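Local coordinates for protein N-acetylmuramoyl-L-alanine amidase (PDB 7AGM) that acts as a zinc-dependent amidase that probably cleaves the bond between N-acetylmuramic acid and L-alanine of the stem peptide in peptidoglycan, at residues Thr31-Thr36 with Ser123-Asn128; Ser42-Asp47 with Asn185-Val190; Phe55-Thr60 with Met76-Asp81. All coordinates share one frame; numbering follows the deposited sequence.

Contact 1. Residues Thr31-Thr36 with Ser123-Asn128; sequences TGRGGT and SSPPLN
Arg33 reaches from a beta hairpin, whose tight loop holds an ST turn, to the carbonyl of Pro125 and the side chain of Leu127. The hairpin joins strands 28-30 and 36-38, whereas Ser123-Asn128 leads from strand 119-123, in the main sheet, to helix 129-132 and includes a cis peptide bond before Pro125. Within the loop, the backbone bond from Thr31 N to Gly35 O holds the two arms together, and Thr31 OG1 accepts a nearly straight bond (168°) from Arg33 N at 3.2 Å, completing the ST turn at the root of the arginine. The Arg33 chain then runs extended from CG to NE (chi2 -176°), which carries its guanidinium across to Ser123-Asn128. There both terminal nitrogens grip one acceptor end-on: Arg33 NH1 and Arg33 NH2 donate hydrogen bonds to Pro125 O, at 3.0 and 2.9 Å. This oxygen sits in the guanidinium plane, while the two donors reach it from opposite faces of its carbonyl plane. A second acceptor of NH2 is Asn172 OD1 in helix 169-173, and NE makes a weak bond to Ser166 O, adding to the hold on the orientation of the flat group. Ser123 OG approaches Arg33 NH2 to 2.9 Å at an angle too poor for a hydrogen bond; its partner is Gln131 OE1, which also accepts from Leu127 N. Asn128, as N-cap of the helix, accepts from Gln131 N through OD1 and donates through ND2 to Ala174 O. The apolar part of the contact is Leu127, whose isobutyl group covers one guanidinium face: CD1 stands 3.9 Å above the plane over its centre, and the same Leu127 CD1 lies 3.7 Å from Gly32 O.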
ATOM      1  N   THR A  31     -13.455   6.353  10.378  1.00 20.99           N
ATOM      2  CA  THR A  31     -13.149   6.047   8.988  1.00 21.66           C
ATOM      3  C   THR A  31     -12.842   7.280   8.158  1.00 20.06           C
ATOM      4  O   THR A  31     -12.287   7.147   7.059  1.00 19.02           O
ATOM      5  CB  THR A  31     -14.355   5.375   8.330  1.00 22.98           C
ATOM      6  OG1 THR A  31     -15.458   6.301   8.304  1.00 24.20           O
ATOM      7  CG2 THR A  31     -14.747   4.132   9.085  1.00 23.45           C
ATOM      8  N   GLY A  32     -13.216   8.469   8.636  1.00 19.61           N
ATOM      9  CA  GLY A  32     -13.081   9.685   7.865  1.00 19.39           C
ATOM     10  C   GLY A  32     -14.320  10.081   7.097  1.00 19.93           C
ATOM     11  O   GLY A  32     -14.354  11.182   6.527  1.00 21.05           O
ATOM     12  N   ARG A  33     -15.344   9.232   7.069  1.00 19.53           N
ATOM     13  CA  ARG A  33     -16.605   9.560   6.415  1.00 20.18           C
ATOM     14  C   ARG A  33     -17.792   9.416   7.360  1.00 22.11           C
ATOM     15  O   ARG A  33     -18.920   9.184   6.922  1.00 22.22           O
ATOM     16  CB  ARG A  33     -16.797   8.752   5.132  1.00 18.50           C
ATOM     17  CG  ARG A  33     -15.693   8.988   4.121  1.00 17.74           C
ATOM     18  CD  ARG A  33     -15.961   8.251   2.827  1.00 17.12           C
ATOM     19  NE  ARG A  33     -14.776   8.206   1.985  1.00 16.16           N
ATOM     20  CZ  ARG A  33     -14.515   9.036   0.981  1.00 16.19           C
ATOM     21  NH1 ARG A  33     -15.376  10.000   0.658  1.00 16.00           N
ATOM     22  NH2 ARG A  33     -13.390   8.894   0.289  1.00 15.92           N
ATOM     23  N   GLY A  34     -17.549   9.560   8.660  1.00 24.15           N
ATOM     24  CA  GLY A  34     -18.614   9.598   9.643  1.00 26.19           C
ATOM     25  C   GLY A  34     -18.910   8.283  10.329  1.00 40.11           C
ATOM     26  O   GLY A  34     -19.759   8.251  11.228  1.00 50.62           O
ATOM     27  N   GLY A  35     -18.247   7.197   9.936  1.00 25.50           N
ATOM     28  CA  GLY A  35     -18.438   5.906  10.546  1.00 26.24           C
ATOM     29  C   GLY A  35     -17.216   5.462  11.325  1.00 27.31           C
ATOM     30  O   GLY A  35     -16.287   6.231  11.582  1.00 25.43           O
ATOM     31  N   THR A  36     -17.241   4.195  11.725  1.00 29.25           N
ATOM     32  CA  THR A  36     -16.099   3.581  12.384  1.00 27.50           C
ATOM     33  C   THR A  36     -15.864   2.200  11.793  1.00 28.39           C
ATOM     34  O   THR A  36     -16.717   1.641  11.097  1.00 34.23           O
ATOM     35  CB  THR A  36     -16.276   3.473  13.909  1.00 28.51           C
ATOM     36  OG1 THR A  36     -17.321   2.537  14.205  1.00 35.93           O
ATOM     37  CG2 THR A  36     -16.624   4.819  14.514  1.00 32.61           C
ATOM     38  N   SER A 123      -8.594   7.209  -2.651  1.00 13.65           N
ATOM     39  CA  SER A 123      -9.799   7.749  -2.036  1.00 14.15           C
ATOM     40  C   SER A 123     -10.703   8.400  -3.072  1.00 14.90           C
ATOM     41  O   SER A 123     -10.283   9.289  -3.818  1.00 15.60           O
ATOM     42  CB  SER A 123      -9.431   8.781  -0.971  1.00 14.62           C
ATOM     43  OG  SER A 123     -10.612   9.261  -0.345  1.00 15.00           O
ATOM     44  N   SER A 124     -11.951   7.967  -3.090  1.00 15.05           N
ATOM     45  CA  SER A 124     -12.955   8.541  -3.974  1.00 16.41           C
ATOM     46  C   SER A 124     -14.332   8.274  -3.385  1.00 16.63           C
ATOM     47  O   SER A 124     -14.610   7.149  -2.960  1.00 17.34           O
ATOM     48  CB  SER A 124     -12.841   7.932  -5.370  1.00 18.72           C
ATOM     49  OG  SER A 124     -13.795   8.507  -6.248  1.00 20.97           O
ATOM     50  N   PRO A 125     -15.226   9.278  -3.326  1.00 16.78           N
ATOM     51  CA  PRO A 125     -15.022  10.678  -3.713  1.00 17.06           C
ATOM     52  C   PRO A 125     -13.986  11.369  -2.836  1.00 15.95           C
ATOM     53  O   PRO A 125     -13.835  11.031  -1.660  1.00 15.30           O
ATOM     54  CB  PRO A 125     -16.402  11.317  -3.468  1.00 18.40           C
ATOM     55  CG  PRO A 125     -17.358  10.192  -3.453  1.00 19.37           C
ATOM     56  CD  PRO A 125     -16.612   9.028  -2.892  1.00 17.44           C
ATOM     57  N   PRO A 126     -13.257  12.324  -3.402  1.00 15.59           N
ATOM     58  CA  PRO A 126     -12.179  12.960  -2.640  1.00 15.73           C
ATOM     59  C   PRO A 126     -12.716  13.823  -1.508  1.00 17.00           C
ATOM     60  O   PRO A 126     -13.784  14.437  -1.606  1.00 19.10           O
ATOM     61  CB  PRO A 126     -11.464  13.810  -3.692  1.00 15.54           C
ATOM     62  CG  PRO A 126     -12.548  14.142  -4.695  1.00 16.38           C
ATOM     63  CD  PRO A 126     -13.407  12.900  -4.753  1.00 16.51           C
ATOM     64  N   LEU A 127     -11.936  13.885  -0.429  1.00 16.68           N
ATOM     65  CA  LEU A 127     -12.278  14.675   0.744  1.00 16.88           C
ATOM     66  C   LEU A 127     -11.439  15.935   0.892  1.00 16.80           C
ATOM     67  O   LEU A 127     -11.721  16.743   1.786  1.00 18.73           O
ATOM     68  CB  LEU A 127     -12.147  13.823   2.016  1.00 16.07           C
ATOM     69  CG  LEU A 127     -13.136  12.656   2.099  1.00 16.98           C
ATOM     70  CD1 LEU A 127     -12.759  11.734   3.248  1.00 18.53           C
ATOM     71  CD2 LEU A 127     -14.553  13.174   2.277  1.00 18.09           C
ATOM     72  N   ASN A 128     -10.441  16.130   0.036  1.00 16.71           N
ATOM     73  CA  ASN A 128      -9.569  17.298   0.074  1.00 16.41           C
ATOM     74  C   ASN A 128      -8.830  17.387  -1.258  1.00 17.08           C
ATOM     75  O   ASN A 128      -8.980  16.531  -2.136  1.00 17.03           O
ATOM     76  CB  ASN A 128      -8.616  17.253   1.282  1.00 15.44           C
ATOM     77  CG  ASN A 128      -7.751  16.000   1.305  1.00 15.11           C
ATOM     78  OD1 ASN A 128      -7.184  15.608   0.288  1.00 15.04           O
ATOM     79  ND2 ASN A 128      -7.661  15.361   2.467  1.00 15.84           N
TER

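Contact 2. Residues Ser42-Asp47 with Asn185-Val190; sequences SGTATD and NMKNPV
Met186 and Lys187, the central pair of a type I beta turn from Asn185 to Asn188, meet Thr44, Ala45 and Thr46 in the loop that precedes helix 52-69. The turn follows strand 178-185 of the main sheet. Asn185 stabilises it from within, its OD1 accepting a hydrogen bond from Lys187 N at 2.9 Å in an Asx turn, the donor lying above the amide plane. Met186 comes next and points toward Ser42-Asp47. Its SD passes Thr44 CG2 at 3.7 Å, and the bend at chi3 (88°) turns CE to Thr46 CG2. Its carbonyl meets the backbone of Thr46: Thr46 CA offers a CA-H...O contact to Met186 O at 3.4 Å, and a water donating to this oxygen accepts from Asp47 N. Thr44 also belongs to the second shell of the zinc site, because its backbone N donates to OE1 of the zinc ligand Glu52. Lys187 follows with a chain bent at chi2 (-61°) and then extended, bringing its ammonium back over Ser42-Asp47 to Ala45 O, where NZ donates at 2.7 Å; a water accepting from NZ donates to Asp47 OD1, too distant for a salt bridge, and Thr44 OG1 flanks the last methylene at 3.6 Å from Lys187 CE. Asn188 ends the turn and caps helix 189-196, its OD1 accepting from Asp191 N and, weakly, from Val190 N at 2.9 Å.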
ATOM      1  N   SER A  42      -6.454  -8.872  10.885  1.00 28.29           N
ATOM      2  CA  SER A  42      -5.282  -9.739  10.844  1.00 32.57           C
ATOM      3  C   SER A  42      -4.619  -9.742   9.470  1.00 27.76           C
ATOM      4  O   SER A  42      -3.397  -9.899   9.369  1.00 27.72           O
ATOM      5  CB  SER A  42      -5.676 -11.162  11.242  1.00 33.73           C
ATOM      6  OG  SER A  42      -6.720 -11.637  10.414  1.00 44.96           O
ATOM      7  N   GLY A  43      -5.394  -9.562   8.413  1.00 24.38           N
ATOM      8  CA  GLY A  43      -4.895  -9.753   7.070  1.00 23.37           C
ATOM      9  C   GLY A  43      -5.176 -11.157   6.565  1.00 23.05           C
ATOM     10  O   GLY A  43      -5.512 -12.069   7.320  1.00 25.25           O
ATOM     11  N   THR A  44      -5.043 -11.324   5.253  1.00 19.88           N
ATOM     12  CA  THR A  44      -5.312 -12.614   4.640  1.00 19.41           C
ATOM     13  C   THR A  44      -4.043 -13.464   4.656  1.00 17.39           C
ATOM     14  O   THR A  44      -3.052 -13.130   5.308  1.00 17.58           O
ATOM     15  CB  THR A  44      -5.956 -12.432   3.264  1.00 21.19           C
ATOM     16  OG1 THR A  44      -6.432 -13.700   2.785  1.00 23.03           O
ATOM     17  CG2 THR A  44      -4.963 -11.841   2.264  1.00 21.86           C
ATOM     18  N   ALA A  45      -4.080 -14.593   3.955  1.00 16.48           N
ATOM     19  CA  ALA A  45      -2.950 -15.505   3.886  1.00 16.97           C
ATOM     20  C   ALA A  45      -3.130 -16.385   2.663  1.00 16.94           C
ATOM     21  O   ALA A  45      -4.233 -16.506   2.116  1.00 17.49           O
ATOM     22  CB  ALA A  45      -2.844 -16.394   5.135  1.00 17.48           C
ATOM     23  N   THR A  46      -2.030 -16.997   2.238  1.00 16.20           N
ATOM     24  CA  THR A  46      -2.131 -18.011   1.200  1.00 16.35           C
ATOM     25  C   THR A  46      -2.905 -19.211   1.745  1.00 17.95           C
ATOM     26  O   THR A  46      -3.134 -19.337   2.952  1.00 18.40           O
ATOM     27  CB  THR A  46      -0.745 -18.439   0.702  1.00 16.03           C
ATOM     28  OG1 THR A  46      -0.038 -19.136   1.741  1.00 17.40           O
ATOM     29  CG2 THR A  46       0.078 -17.212   0.271  1.00 16.38           C
ATOM     30  N   ASP A  47      -3.326 -20.095   0.837  0.61 18.95           N
ATOM     31  CA  ASP A  47      -4.060 -21.283   1.260  0.61 21.76           C
ATOM     32  C   ASP A  47      -3.287 -22.053   2.319  0.61 26.09           C
ATOM     33  O   ASP A  47      -3.871 -22.572   3.277  0.61 27.59           O
ATOM     34  CB  ASP A  47      -4.331 -22.191   0.059  0.61 26.70           C
ATOM     35  CG  ASP A  47      -5.416 -21.656  -0.844  0.61 58.72           C
ATOM     36  OD1 ASP A  47      -6.270 -20.887  -0.358  0.61 38.14           O
ATOM     37  OD2 ASP A  47      -5.418 -22.016  -2.039  0.61 51.48           O
ATOM     38  N   ASN A 185      -3.367 -11.514  -5.412  1.00 14.72           N
ATOM     39  CA  ASN A 185      -4.345 -12.325  -4.693  1.00 14.84           C
ATOM     40  C   ASN A 185      -3.603 -13.482  -4.022  1.00 14.97           C
ATOM     41  O   ASN A 185      -3.083 -14.371  -4.703  1.00 15.62           O
ATOM     42  CB  ASN A 185      -5.378 -12.851  -5.685  1.00 15.56           C
ATOM     43  CG  ASN A 185      -6.423 -13.742  -5.039  1.00 17.16           C
ATOM     44  OD1 ASN A 185      -6.481 -13.870  -3.815  1.00 17.80           O
ATOM     45  ND2 ASN A 185      -7.277 -14.348  -5.869  1.00 18.26           N
ATOM     46  N   MET A 186      -3.574 -13.479  -2.687  1.00 15.23           N
ATOM     47  CA  MET A 186      -2.887 -14.547  -1.962  1.00 15.33           C
ATOM     48  C   MET A 186      -3.532 -15.907  -2.187  1.00 16.13           C
ATOM     49  O   MET A 186      -2.887 -16.935  -1.941  1.00 16.16           O
ATOM     50  CB  MET A 186      -2.852 -14.249  -0.462  1.00 15.96           C
ATOM     51  CG  MET A 186      -2.202 -12.913  -0.123  1.00 16.02           C
ATOM     52  SD  MET A 186      -1.510 -12.856   1.551  1.00 16.82           S
ATOM     53  CE  MET A 186       0.157 -13.503   1.309  1.00 17.23           C
ATOM     54  N   LYS A 187      -4.786 -15.935  -2.630  1.00 16.58           N
ATOM     55  CA  LYS A 187      -5.497 -17.178  -2.894  1.00 17.50           C
ATOM     56  C   LYS A 187      -5.257 -17.721  -4.296  1.00 18.37           C
ATOM     57  O   LYS A 187      -5.737 -18.816  -4.608  1.00 19.95           O
ATOM     58  CB  LYS A 187      -7.000 -16.982  -2.673  1.00 18.57           C
ATOM     59  CG  LYS A 187      -7.349 -16.396  -1.318  1.00 19.28           C
ATOM     60  CD  LYS A 187      -6.882 -17.300  -0.193  1.00 21.12           C
ATOM     61  CE  LYS A 187      -7.300 -16.743   1.158  1.00 24.16           C
ATOM     62  NZ  LYS A 187      -6.712 -17.537   2.276  1.00 30.41           N
ATOM     63  N   ASN A 188      -4.534 -16.995  -5.142  1.00 18.31           N
ATOM     64  CA  ASN A 188      -4.222 -17.407  -6.506  1.00 17.33           C
ATOM     65  C   ASN A 188      -2.873 -18.131  -6.538  1.00 17.63           C
ATOM     66  O   ASN A 188      -1.928 -17.702  -5.870  1.00 17.62           O
ATOM     67  CB  ASN A 188      -4.163 -16.186  -7.424  1.00 16.97           C
ATOM     68  CG  ASN A 188      -3.642 -16.522  -8.803  1.00 16.59           C
ATOM     69  OD1 ASN A 188      -2.466 -16.322  -9.098  1.00 16.37           O
ATOM     70  ND2 ASN A 188      -4.516 -17.038  -9.660  1.00 17.36           N
ATOM     71  N   PRO A 189      -2.747 -19.225  -7.302  1.00 17.75           N
ATOM     72  CA  PRO A 189      -1.471 -19.968  -7.301  1.00 18.24           C
ATOM     73  C   PRO A 189      -0.268 -19.182  -7.800  1.00 17.76           C
ATOM     74  O   PRO A 189       0.842 -19.385  -7.285  1.00 17.40           O
ATOM     75  CB  PRO A 189      -1.771 -21.193  -8.178  1.00 19.76           C
ATOM     76  CG  PRO A 189      -3.242 -21.400  -8.040  1.00 20.07           C
ATOM     77  CD  PRO A 189      -3.840 -20.002  -7.911  1.00 19.35           C
ATOM     78  N   VAL A 190      -0.435 -18.309  -8.799  1.00 17.76           N
ATOM     79  CA  VAL A 190       0.708 -17.548  -9.301  1.00 16.91           C
ATOM     80  C   VAL A 190       1.113 -16.472  -8.300  1.00 15.56           C
ATOM     81  O   VAL A 190       2.282 -16.375  -7.899  1.00 15.81           O
ATOM     82  CB  VAL A 190       0.414 -16.933 -10.681  1.00 17.59           C
ATOM     83  CG1 VAL A 190       1.639 -16.183 -11.175  1.00 17.65           C
ATOM     84  CG2 VAL A 190      -0.025 -17.997 -11.687  1.00 18.44           C
TER
HETATM   85  O   HOH W   1      -2.879 -19.598  -1.947  1.00 20.21           O
HETATM   86  O   HOH W   2      -7.506 -20.133   1.813  1.00 30.60           O
HETATM   87  O   HOH W   3      -5.570 -21.480  -4.928  1.00 45.72           O

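Contact 3. Residues Phe55-Thr60 with Met76-Asp81; sequences FTWDTT and MSRGND
Trp57, one turn into helix 52-69, lays its indole along the loop after strand 73-76, where it meets Met76, Arg78 and Asp81. With CG anti to the backbone N (chi1 172°), the ring stands out from the helix. Over one face lies Asp81 CB, 3.6 Å from the centroid of the five-membered ring and near its normal, a CH-pi contact; the Asp81 carboxylate runs almost parallel to the indole, the planes 11° apart. The six-membered end meets backbone: Arg78 O lies in the ring plane, 3.4 Å from Trp57 CZ3, and Gly79 C approaches Trp57 CH2 to 3.3 Å. Met76, bent at chi3, brings its methyl obliquely to the ring, with CE 3.5 Å from Trp57 CZ3, and the same CE packs on Thr60 CG2. The Arg78 guanidinium turns one face to the indole, the planes 27° apart, with NH1 3.9 Å from Trp57 CE3. NH1 also forms a salt bridge with Asp81 OD1 at 2.9 Å and a bond to Asn80 O, NE donates to Pro15 O, and NH2 bonds to Gly16 O and His53 O. Asp81 in turn accepts from His53 ND1 and Ser54 OG at the helix start. The arginine is thus a well-satisfied cation that ties its own loop to the backbone beside zinc ligands His17 and Glu52, and its charge probably lowers the pKa of Asp81.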
ATOM      1  N   PHE A  55       4.284 -10.779   4.031  1.00 15.91           N
ATOM      2  CA  PHE A  55       4.513 -10.315   2.668  1.00 15.28           C
ATOM      3  C   PHE A  55       4.662  -8.800   2.622  1.00 14.70           C
ATOM      4  O   PHE A  55       5.583  -8.274   1.982  1.00 15.47           O
ATOM      5  CB  PHE A  55       3.369 -10.735   1.746  1.00 15.54           C
ATOM      6  CG  PHE A  55       3.386 -10.004   0.433  1.00 15.25           C
ATOM      7  CD1 PHE A  55       4.315 -10.325  -0.544  1.00 15.59           C
ATOM      8  CD2 PHE A  55       2.505  -8.958   0.192  1.00 15.47           C
ATOM      9  CE1 PHE A  55       4.362  -9.636  -1.748  1.00 15.87           C
ATOM     10  CE2 PHE A  55       2.539  -8.266  -1.009  1.00 15.24           C
ATOM     11  CZ  PHE A  55       3.460  -8.600  -1.986  1.00 15.40           C
ATOM     12  N   THR A  56       3.742  -8.073   3.269  1.00 14.58           N
ATOM     13  CA  THR A  56       3.806  -6.618   3.182  1.00 14.31           C
ATOM     14  C   THR A  56       5.044  -6.088   3.887  1.00 13.91           C
ATOM     15  O   THR A  56       5.675  -5.134   3.417  1.00 13.86           O
ATOM     16  CB  THR A  56       2.546  -5.980   3.771  1.00 14.42           C
ATOM     17  OG1 THR A  56       2.499  -6.214   5.186  1.00 15.41           O
ATOM     18  CG2 THR A  56       1.271  -6.520   3.098  1.00 14.07           C
ATOM     19  N   TRP A  57       5.414  -6.701   5.008  1.00 14.48           N
ATOM     20  CA  TRP A  57       6.597  -6.269   5.749  1.00 15.53           C
ATOM     21  C   TRP A  57       7.859  -6.399   4.902  1.00 15.47           C
ATOM     22  O   TRP A  57       8.588  -5.420   4.685  1.00 15.16           O
ATOM     23  CB  TRP A  57       6.704  -7.093   7.033  1.00 16.61           C
ATOM     24  CG  TRP A  57       7.970  -6.873   7.791  1.00 17.35           C
ATOM     25  CD1 TRP A  57       9.002  -7.762   7.963  1.00 18.87           C
ATOM     26  CD2 TRP A  57       8.342  -5.687   8.502  1.00 18.03           C
ATOM     27  NE1 TRP A  57       9.984  -7.197   8.734  1.00 19.87           N
ATOM     28  CE2 TRP A  57       9.604  -5.927   9.083  1.00 19.93           C
ATOM     29  CE3 TRP A  57       7.728  -4.446   8.705  1.00 18.35           C
ATOM     30  CZ2 TRP A  57      10.268  -4.968   9.842  1.00 20.33           C
ATOM     31  CZ3 TRP A  57       8.389  -3.496   9.467  1.00 19.57           C
ATOM     32  CH2 TRP A  57       9.647  -3.762  10.020  1.00 20.29           C
ATOM     33  N   ASP A  58       8.121  -7.603   4.386  1.00 14.99           N
ATOM     34  CA  ASP A  58       9.368  -7.811   3.657  1.00 15.03           C
ATOM     35  C   ASP A  58       9.400  -7.011   2.356  1.00 14.01           C
ATOM     36  O   ASP A  58      10.433  -6.422   2.007  1.00 15.26           O
ATOM     37  CB  ASP A  58       9.600  -9.298   3.409  1.00 16.59           C
ATOM     38  CG  ASP A  58      10.966  -9.565   2.832  1.00 18.97           C
ATOM     39  OD1 ASP A  58      11.947  -9.448   3.591  1.00 21.08           O
ATOM     40  OD2 ASP A  58      11.060  -9.866   1.625  1.00 20.09           O
ATOM     41  N   THR A  59       8.270  -6.939   1.649  1.00 14.71           N
ATOM     42  CA  THR A  59       8.220  -6.138   0.429  1.00 14.65           C
ATOM     43  C   THR A  59       8.489  -4.668   0.732  1.00 14.49           C
ATOM     44  O   THR A  59       9.232  -4.000  -0.001  1.00 14.71           O
ATOM     45  CB  THR A  59       6.861  -6.318  -0.253  1.00 14.49           C
ATOM     46  OG1 THR A  59       6.665  -7.705  -0.546  1.00 15.52           O
ATOM     47  CG2 THR A  59       6.787  -5.533  -1.557  1.00 14.61           C
ATOM     48  N   THR A  60       7.941  -4.164   1.842  1.00 14.82           N
ATOM     49  CA  THR A  60       8.146  -2.759   2.187  1.00 15.35           C
ATOM     50  C   THR A  60       9.602  -2.486   2.552  1.00 14.94           C
ATOM     51  O   THR A  60      10.139  -1.426   2.205  1.00 14.91           O
ATOM     52  CB  THR A  60       7.185  -2.318   3.297  1.00 15.66           C
ATOM     53  OG1 THR A  60       5.823  -2.498   2.863  1.00 16.09           O
ATOM     54  CG2 THR A  60       7.396  -0.838   3.620  1.00 17.12           C
ATOM     55  N   MET A  76       8.335   4.516   8.301  1.00 16.47           N
ATOM     56  CA  MET A  76       7.437   3.372   8.223  1.00 17.80           C
ATOM     57  C   MET A  76       6.399   3.398   9.338  1.00 17.61           C
ATOM     58  O   MET A  76       6.630   3.938  10.425  1.00 18.48           O
ATOM     59  CB  MET A  76       8.216   2.048   8.230  1.00 20.69           C
ATOM     60  CG  MET A  76       9.033   1.833   6.965  1.00 24.28           C
ATOM     61  SD  MET A  76       9.838   0.229   6.928  1.00 29.90           S
ATOM     62  CE  MET A  76       8.439  -0.865   7.139  1.00 41.63           C
ATOM     63  N   SER A  77       5.242   2.800   9.061  1.00 17.21           N
ATOM     64  CA  SER A  77       4.160   2.772  10.035  1.00 17.51           C
ATOM     65  C   SER A  77       4.389   1.769  11.158  1.00 18.41           C
ATOM     66  O   SER A  77       3.756   1.889  12.210  1.00 20.13           O
ATOM     67  CB  SER A  77       2.846   2.436   9.336  1.00 18.25           C
ATOM     68  OG  SER A  77       2.914   1.141   8.776  1.00 16.90           O
ATOM     69  N   ARG A  78       5.257   0.779  10.959  1.00 18.00           N
ATOM     70  CA  ARG A  78       5.563  -0.186  12.002  1.00 18.32           C
ATOM     71  C   ARG A  78       7.013  -0.606  11.850  1.00 19.50           C
ATOM     72  O   ARG A  78       7.618  -0.449  10.786  1.00 19.47           O
ATOM     73  CB  ARG A  78       4.621  -1.398  11.964  1.00 18.17           C
ATOM     74  CG  ARG A  78       4.640  -2.188  10.665  1.00 17.98           C
ATOM     75  CD  ARG A  78       3.709  -3.376  10.824  1.00 17.70           C
ATOM     76  NE  ARG A  78       3.313  -4.075   9.602  1.00 17.70           N
ATOM     77  CZ  ARG A  78       3.640  -5.334   9.307  1.00 17.92           C
ATOM     78  NH1 ARG A  78       4.441  -6.035  10.110  1.00 18.66           N
ATOM     79  NH2 ARG A  78       3.163  -5.898   8.205  1.00 16.68           N
ATOM     80  N   GLY A  79       7.559  -1.158  12.934  1.00 21.24           N
ATOM     81  CA  GLY A  79       8.980  -1.426  13.013  1.00 22.60           C
ATOM     82  C   GLY A  79       9.354  -2.881  13.198  1.00 23.90           C
ATOM     83  O   GLY A  79      10.535  -3.192  13.388  1.00 25.89           O
ATOM     84  N   ASN A  80       8.376  -3.781  13.148  1.00 23.51           N
ATOM     85  CA  ASN A  80       8.639  -5.213  13.248  1.00 23.56           C
ATOM     86  C   ASN A  80       7.482  -5.968  12.603  1.00 22.42           C
ATOM     87  O   ASN A  80       6.485  -5.379  12.172  1.00 21.65           O
ATOM     88  CB  ASN A  80       8.822  -5.654  14.703  1.00 24.74           C
ATOM     89  CG  ASN A  80       7.590  -5.394  15.549  1.00 26.21           C
ATOM     90  OD1 ASN A  80       6.495  -5.898  15.259  1.00 27.18           O
ATOM     91  ND2 ASN A  80       7.759  -4.612  16.606  1.00 42.71           N
ATOM     92  N   ASP A  81       7.614  -7.292  12.572  1.00 22.72           N
ATOM     93  CA  ASP A  81       6.607  -8.182  12.012  1.00 22.30           C
ATOM     94  C   ASP A  81       6.217  -9.263  13.016  1.00 23.23           C
ATOM     95  O   ASP A  81       5.802 -10.356  12.629  1.00 23.44           O
ATOM     96  CB  ASP A  81       7.093  -8.794  10.697  1.00 21.13           C
ATOM     97  CG  ASP A  81       5.990  -9.498   9.936  1.00 21.82           C
ATOM     98  OD1 ASP A  81       4.882  -8.934   9.872  1.00 22.52           O
ATOM     99  OD2 ASP A  81       6.228 -10.610   9.408  1.00 22.50           O
TER

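Overall arrangement
Contacts 2 and 3 flank the zinc site, whereas contact 1 lies on the surface away from it. The side chain of Thr44 in contact 2 and that of Thr56 in contact 3 each come within about 6 Å of the zinc ion and about 4 Å of its ligand Glu52, at the start of the helix that carries Phe55-Thr60. The centres of these two contacts are 17 Å apart, and they touch where Met186 CE lies 4.3 Å from Phe55 CB. Contact 1 is 25 Å from contact 3, centre to centre, and 28 Å from contact 2. Along the chain, contact 3 is nested inside the loops closed by the other two, whose segments alternate.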